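Local coordinates for RagB/SusD domain protein (Flavobacterium johnsoniae, PDB 5J5U) that binds chitin and, as a SusD homolog, probably captures chitin chains at the outer membrane for uptake through the chitin utilization system, at residues R74-N79 / A112-D117; G120-S125 / L448-D453. All coordinates share one frame; numbering follows the deposited sequence.

In the fold
Interaction 1 holds helix 98-119, and interaction 2 the loop that directly follows it. Interaction 1 sets two neighbouring helices side by side through apolar side chains and has no hydrogen bond across it. Interaction 2, about 9 Å away between centres, is a smaller loop-to-loop contact in which a tyrosine hydroxyl meets a backbone carbonyl; it lies farther from the chain's centre, yet its tyrosine is buried too. The two touch directly: Tyr77 of the helix pair hydrogen-bonds to the carbonyl of Pro123, and Ala112 packs on Tyr124. Tyrosines from two distant parts of the chain thus reach carbonyls of the same 120-125 loop.

Interaction 1: residues R74-N79 / A112-D117; sequences RNVYAN and AQRLTD
Leu115 meets Tyr77 and Val76 with one methyl, CD2. That methyl lies 3.1 Å from Tyr77 OH and 3.3 Å from Tyr77 CZ, a close fit at the phenol end of the ring, where the two side chains cross at about a right angle. Next to the tyrosine, Val76 divides its branches: CG1 packs 3.9 Å from Leu115 CD2, while CG2 rests 3.7 Å from Arg114 NH2. With CG1 anti to the backbone N (chi1 160°), the valine fork opens toward the other helix and serves both partners. Arg114 starts off to one side, and a bend at chi3 (-33°) brings its guanidinium round to the valine methyl. The charge is answered elsewhere: NH2 forms a salt bridge with Glu80, one turn farther along the tyrosine's helix, and NH1 bonds to the hydroxyl of Tyr33. Tyr77 OH has its own polar partner, the carbonyl of Pro123, which holds the phenol end beside the leucine. A phenylalanine at Tyr77 would probably keep much of the ring packing but leave the Pro123 carbonyl without this hydroxyl and the Leu115 methyl with less to pack against. No hydrogen bond links the two segments; the buried join is apolar, with the arginine along one flank. Helices 66-90 and 98-119 run roughly antiparallel here, their local axes 10.8 Å apart at an angle of 144°, an arrangement consistent with the TPR-like helical fold of the family. Helices 143-160 and 178-195 cover other sides of 112-117, and helix 31-45 lies against Asn75.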
loop_
_atom_site.group_PDB
_atom_site.type_symbol
_atom_site.label_atom_id
_atom_site.label_comp_id
_atom_site.label_asym_id
_atom_site.label_seq_id
_atom_site.Cartn_x
_atom_site.Cartn_y
_atom_site.Cartn_z
ATOM N N ARG A 74 6.283 13.302 -9.315
ATOM C CA ARG A 74 7.321 13.520 -10.302
ATOM C C ARG A 74 7.702 12.240 -11.035
ATOM O O ARG A 74 7.818 12.247 -12.265
ATOM C CB ARG A 74 8.547 14.117 -9.640
ATOM C CG ARG A 74 9.795 13.988 -10.472
ATOM C CD ARG A 74 11.002 14.448 -9.682
ATOM N NE ARG A 74 12.138 14.715 -10.566
ATOM C CZ ARG A 74 13.062 13.817 -10.896
ATOM N NH1 ARG A 74 13.008 12.579 -10.404
ATOM N NH2 ARG A 74 14.051 14.163 -11.715
ATOM N N ASN A 75 7.847 11.130 -10.307
ATOM C CA ASN A 75 8.339 9.933 -10.964
ATOM C C ASN A 75 7.252 9.152 -11.682
ATOM O O ASN A 75 7.502 8.537 -12.733
ATOM C CB ASN A 75 9.083 9.036 -9.981
ATOM C CG ASN A 75 10.547 9.452 -9.828
ATOM O OD1 ASN A 75 10.888 10.625 -9.971
ATOM N ND2 ASN A 75 11.417 8.484 -9.627
ATOM N N VAL A 76 6.039 9.188 -11.160
ATOM C CA VAL A 76 4.949 8.573 -11.896
ATOM C C VAL A 76 4.730 9.309 -13.235
ATOM O O VAL A 76 4.640 8.672 -14.276
ATOM C CB VAL A 76 3.628 8.543 -11.073
ATOM C CG1 VAL A 76 2.435 8.357 -11.985
ATOM C CG2 VAL A 76 3.685 7.436 -10.038
ATOM N N TYR A 77 4.707 10.636 -13.229
ATOM C CA TYR A 77 4.497 11.310 -14.496
ATOM C C TYR A 77 5.719 11.225 -15.417
ATOM O O TYR A 77 5.563 11.165 -16.629
ATOM C CB TYR A 77 4.093 12.766 -14.272
ATOM C CG TYR A 77 2.667 12.871 -13.792
ATOM C CD1 TYR A 77 1.612 12.385 -14.567
ATOM C CD2 TYR A 77 2.371 13.430 -12.562
ATOM C CE1 TYR A 77 0.294 12.478 -14.124
ATOM C CE2 TYR A 77 1.067 13.513 -12.113
ATOM C CZ TYR A 77 0.038 13.030 -12.887
ATOM O OH TYR A 77 -1.247 13.122 -12.411
ATOM N N ALA A 78 6.931 11.217 -14.870
ATOM C CA ALA A 78 8.110 11.117 -15.729
ATOM C C ALA A 78 8.277 9.723 -16.361
ATOM O O ALA A 78 8.573 9.606 -17.550
ATOM C CB ALA A 78 9.351 11.495 -14.959
ATOM N N ASN A 79 8.032 8.664 -15.596
ATOM C CA ASN A 79 8.426 7.326 -16.041
ATOM C C ASN A 79 7.278 6.411 -16.423
ATOM O O ASN A 79 7.376 5.703 -17.421
ATOM C CB ASN A 79 9.256 6.615 -14.962
ATOM C CG ASN A 79 10.545 7.354 -14.631
ATOM O OD1 ASN A 79 11.157 7.971 -15.509
ATOM N ND2 ASN A 79 10.964 7.294 -13.358
ATOM N N ALA A 112 -2.056 4.634 -11.513
ATOM C CA ALA A 112 -2.695 5.936 -11.226
ATOM C C ALA A 112 -3.388 5.985 -9.859
ATOM O O ALA A 112 -3.514 7.048 -9.235
ATOM C CB ALA A 112 -3.698 6.277 -12.321
ATOM N N GLN A 113 -3.854 4.817 -9.417
ATOM C CA GLN A 113 -4.537 4.670 -8.139
ATOM C C GLN A 113 -3.709 5.188 -6.945
ATOM O O GLN A 113 -4.237 5.877 -6.068
ATOM C CB GLN A 113 -4.924 3.200 -7.925
ATOM C CG GLN A 113 -5.453 2.888 -6.550
ATOM C CD GLN A 113 -4.434 2.139 -5.696
ATOM O OE1 GLN A 113 -3.969 1.048 -6.075
ATOM N NE2 GLN A 113 -4.081 2.720 -4.529
ATOM N N ARG A 114 -2.438 4.823 -6.885
ATOM C CA ARG A 114 -1.593 5.352 -5.826
ATOM C C ARG A 114 -1.589 6.896 -5.929
ATOM O O ARG A 114 -1.825 7.612 -4.928
ATOM C CB ARG A 114 -0.173 4.758 -5.918
ATOM C CG ARG A 114 -0.119 3.202 -5.683
ATOM C CD ARG A 114 1.048 2.526 -6.396
ATOM N NE ARG A 114 1.351 3.193 -7.661
ATOM C CZ ARG A 114 2.554 3.275 -8.219
ATOM N NH1 ARG A 114 3.599 2.692 -7.655
ATOM N NH2 ARG A 114 2.707 3.951 -9.354
ATOM N N LEU A 115 -1.431 7.392 -7.159
ATOM C CA LEU A 115 -1.307 8.819 -7.419
ATOM C C LEU A 115 -2.484 9.628 -6.851
ATOM O O LEU A 115 -2.283 10.509 -6.001
ATOM C CB LEU A 115 -1.157 9.068 -8.927
ATOM C CG LEU A 115 -0.674 10.455 -9.366
ATOM C CD1 LEU A 115 0.675 10.780 -8.765
ATOM C CD2 LEU A 115 -0.568 10.498 -10.870
ATOM N N THR A 116 -3.702 9.303 -7.283
ATOM C CA THR A 116 -4.875 10.066 -6.853
ATOM C C THR A 116 -5.026 9.865 -5.340
ATOM O O THR A 116 -5.260 10.831 -4.585
ATOM C CB THR A 116 -6.164 9.675 -7.658
ATOM O OG1 THR A 116 -7.290 10.440 -7.215
ATOM C CG2 THR A 116 -6.469 8.148 -7.614
ATOM N N ASP A 117 -4.763 8.641 -4.875
ATOM C CA ASP A 117 -4.989 8.358 -3.462
ATOM C C ASP A 117 -4.074 9.234 -2.590
ATOM O O ASP A 117 -4.431 9.590 -1.451
ATOM C CB ASP A 117 -4.772 6.892 -3.169
ATOM C CG ASP A 117 -5.987 6.050 -3.509
ATOM O OD1 ASP A 117 -7.023 6.639 -3.895
ATOM O OD2 ASP A 117 -5.895 4.800 -3.373
#

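Interaction 2: residues G120-S125 / L448-D453; sequences GDVPYS and LYYPND
The loop that leaves helix 98-119 meets the chain leading into helix 452-457 here, and one buried tyrosine makes the join. Tyr450 extends its ring to the backbone of Asp121, where OH gives a weak hydrogen bond of 2.7 Å to Asp121 O. Short as it is, the bond is poorly directed: the carbonyl oxygen of Asp121 lies well off the plane of the ring and is also 3.2 Å from Tyr450 CE1. Between the two segments little else touches: Asp121 CB is 3.8 Å from Tyr450 OH, and Val122 CG1 comes to 4.4 Å from Tyr450 CE1. CG of Tyr450 stands anti to its carbonyl carbon (chi1 -45°), a setting that sends the ring across to the loop. Gly120 makes the turn out of the helix with a positive phi of 93°, a conformation in which a side chain would run into the preceding carbonyl. The Asp121 carboxylate turns elsewhere, to Arg468 in a salt bridge and to the backbone N of Gln143. Tyr140 stacks edge-to-face with the Tyr450 ring, and Arg447 makes a cation-pi contact with it. Chemically, then, the contact brings the buried phenol hydroxyl to a main-chain acceptor, though only through a weak bond, while the aspartate's charge is probably balanced by Arg468.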
loop_
_atom_site.group_PDB
_atom_site.type_symbol
_atom_site.label_atom_id
_atom_site.label_comp_id
_atom_site.label_asym_id
_atom_site.label_seq_id
_atom_site.Cartn_x
_atom_site.Cartn_y
_atom_site.Cartn_z
ATOM N N GLY A 120 -5.112 13.404 -4.524
ATOM C CA GLY A 120 -6.491 13.777 -4.780
ATOM C C GLY A 120 -6.806 13.934 -6.254
ATOM O O GLY A 120 -6.580 13.001 -7.041
ATOM N N ASP A 121 -7.353 15.093 -6.631
ATOM C CA ASP A 121 -7.599 15.387 -8.038
ATOM C C ASP A 121 -6.255 15.524 -8.742
ATOM O O ASP A 121 -5.388 16.249 -8.284
ATOM C CB ASP A 121 -8.417 16.671 -8.239
ATOM C CG ASP A 121 -9.844 16.579 -7.689
ATOM O OD1 ASP A 121 -10.306 15.496 -7.269
ATOM O OD2 ASP A 121 -10.521 17.625 -7.685
ATOM N N VAL A 122 -6.063 14.804 -9.838
ATOM C CA VAL A 122 -4.777 14.816 -10.543
ATOM C C VAL A 122 -4.990 14.721 -12.051
ATOM O O VAL A 122 -5.999 14.183 -12.504
ATOM C CB VAL A 122 -3.848 13.633 -10.111
ATOM C CG1 VAL A 122 -3.491 13.697 -8.635
ATOM C CG2 VAL A 122 -4.480 12.316 -10.464
ATOM N N PRO A 123 -4.031 15.227 -12.837
ATOM C CA PRO A 123 -4.092 14.936 -14.280
ATOM C C PRO A 123 -4.107 13.424 -14.557
ATOM O O PRO A 123 -3.290 12.635 -14.036
ATOM C CB PRO A 123 -2.820 15.595 -14.838
ATOM C CG PRO A 123 -2.502 16.685 -13.856
ATOM C CD PRO A 123 -2.979 16.204 -12.496
ATOM N N TYR A 124 -5.083 13.004 -15.348
ATOM C CA TYR A 124 -5.168 11.592 -15.695
ATOM C C TYR A 124 -5.606 11.466 -17.164
ATOM O O TYR A 124 -4.787 11.181 -18.041
ATOM C CB TYR A 124 -6.116 10.870 -14.737
ATOM C CG TYR A 124 -6.237 9.391 -14.956
ATOM C CD1 TYR A 124 -5.109 8.601 -15.137
ATOM C CD2 TYR A 124 -7.482 8.769 -14.950
ATOM C CE1 TYR A 124 -5.219 7.228 -15.341
ATOM C CE2 TYR A 124 -7.609 7.394 -15.144
ATOM C CZ TYR A 124 -6.469 6.630 -15.341
ATOM O OH TYR A 124 -6.571 5.261 -15.527
ATOM N N SER A 125 -6.880 11.732 -17.421
ATOM C CA SER A 125 -7.444 11.631 -18.765
ATOM C C SER A 125 -6.639 12.407 -19.807
ATOM O O SER A 125 -6.474 11.938 -20.927
ATOM C CB SER A 125 -8.903 12.102 -18.751
ATOM O OG SER A 125 -8.979 13.495 -18.497
ATOM N N LEU A 448 -0.584 14.381 0.383
ATOM C CA LEU A 448 0.624 15.125 0.057
ATOM C C LEU A 448 0.244 16.156 -1.025
ATOM O O LEU A 448 -0.858 16.099 -1.601
ATOM C CB LEU A 448 1.750 14.192 -0.406
ATOM C CG LEU A 448 2.222 13.146 0.621
ATOM C CD1 LEU A 448 3.332 12.270 0.034
ATOM C CD2 LEU A 448 2.696 13.794 1.932
ATOM N N TYR A 449 1.123 17.123 -1.276
ATOM C CA TYR A 449 0.707 18.301 -2.033
ATOM C C TYR A 449 1.341 18.363 -3.437
ATOM O O TYR A 449 2.454 17.877 -3.654
ATOM C CB TYR A 449 1.014 19.564 -1.212
ATOM C CG TYR A 449 2.420 19.626 -0.630
ATOM C CD1 TYR A 449 2.692 19.151 0.653
ATOM C CD2 TYR A 449 3.476 20.168 -1.358
ATOM C CE1 TYR A 449 3.973 19.209 1.190
ATOM C CE2 TYR A 449 4.755 20.238 -0.824
ATOM C CZ TYR A 449 4.994 19.752 0.459
ATOM O OH TYR A 449 6.268 19.796 0.979
ATOM N N TYR A 450 0.619 18.968 -4.380
ATOM C CA TYR A 450 1.121 19.128 -5.750
ATOM C C TYR A 450 2.376 19.995 -5.735
ATOM O O TYR A 450 2.461 20.926 -4.934
ATOM C CB TYR A 450 0.095 19.795 -6.661
ATOM C CG TYR A 450 -1.352 19.339 -6.606
ATOM C CD1 TYR A 450 -1.710 18.008 -6.683
ATOM C CD2 TYR A 450 -2.367 20.284 -6.518
ATOM C CE1 TYR A 450 -3.065 17.629 -6.657
ATOM C CE2 TYR A 450 -3.700 19.933 -6.499
ATOM C CZ TYR A 450 -4.054 18.617 -6.564
ATOM O OH TYR A 450 -5.392 18.303 -6.533
ATOM N N PRO A 451 3.358 19.694 -6.616
ATOM C CA PRO A 451 4.545 20.559 -6.675
ATOM C C PRO A 451 4.219 21.933 -7.244
ATOM O O PRO A 451 3.353 22.068 -8.126
ATOM C CB PRO A 451 5.515 19.785 -7.594
ATOM C CG PRO A 451 4.630 18.922 -8.424
ATOM C CD PRO A 451 3.443 18.565 -7.560
ATOM N N ASN A 452 4.912 22.932 -6.714
ATOM C CA ASN A 452 4.789 24.312 -7.130
ATOM C C ASN A 452 5.085 24.535 -8.638
ATOM O O ASN A 452 4.616 25.502 -9.245
ATOM C CB ASN A 452 5.704 25.183 -6.260
ATOM C CG ASN A 452 5.434 26.654 -6.450
ATOM O OD1 ASN A 452 4.288 27.080 -6.397
ATOM N ND2 ASN A 452 6.480 27.431 -6.716
ATOM N N ASP A 453 5.839 23.622 -9.235
ATOM C CA ASP A 453 6.051 23.630 -10.680
ATOM C C ASP A 453 4.731 23.628 -11.427
ATOM O O ASP A 453 4.638 24.174 -12.518
ATOM C CB ASP A 453 6.867 22.412 -11.127
ATOM C CG ASP A 453 8.205 22.338 -10.451
ATOM O OD1 ASP A 453 8.264 21.878 -9.282
ATOM O OD2 ASP A 453 9.193 22.772 -11.075
#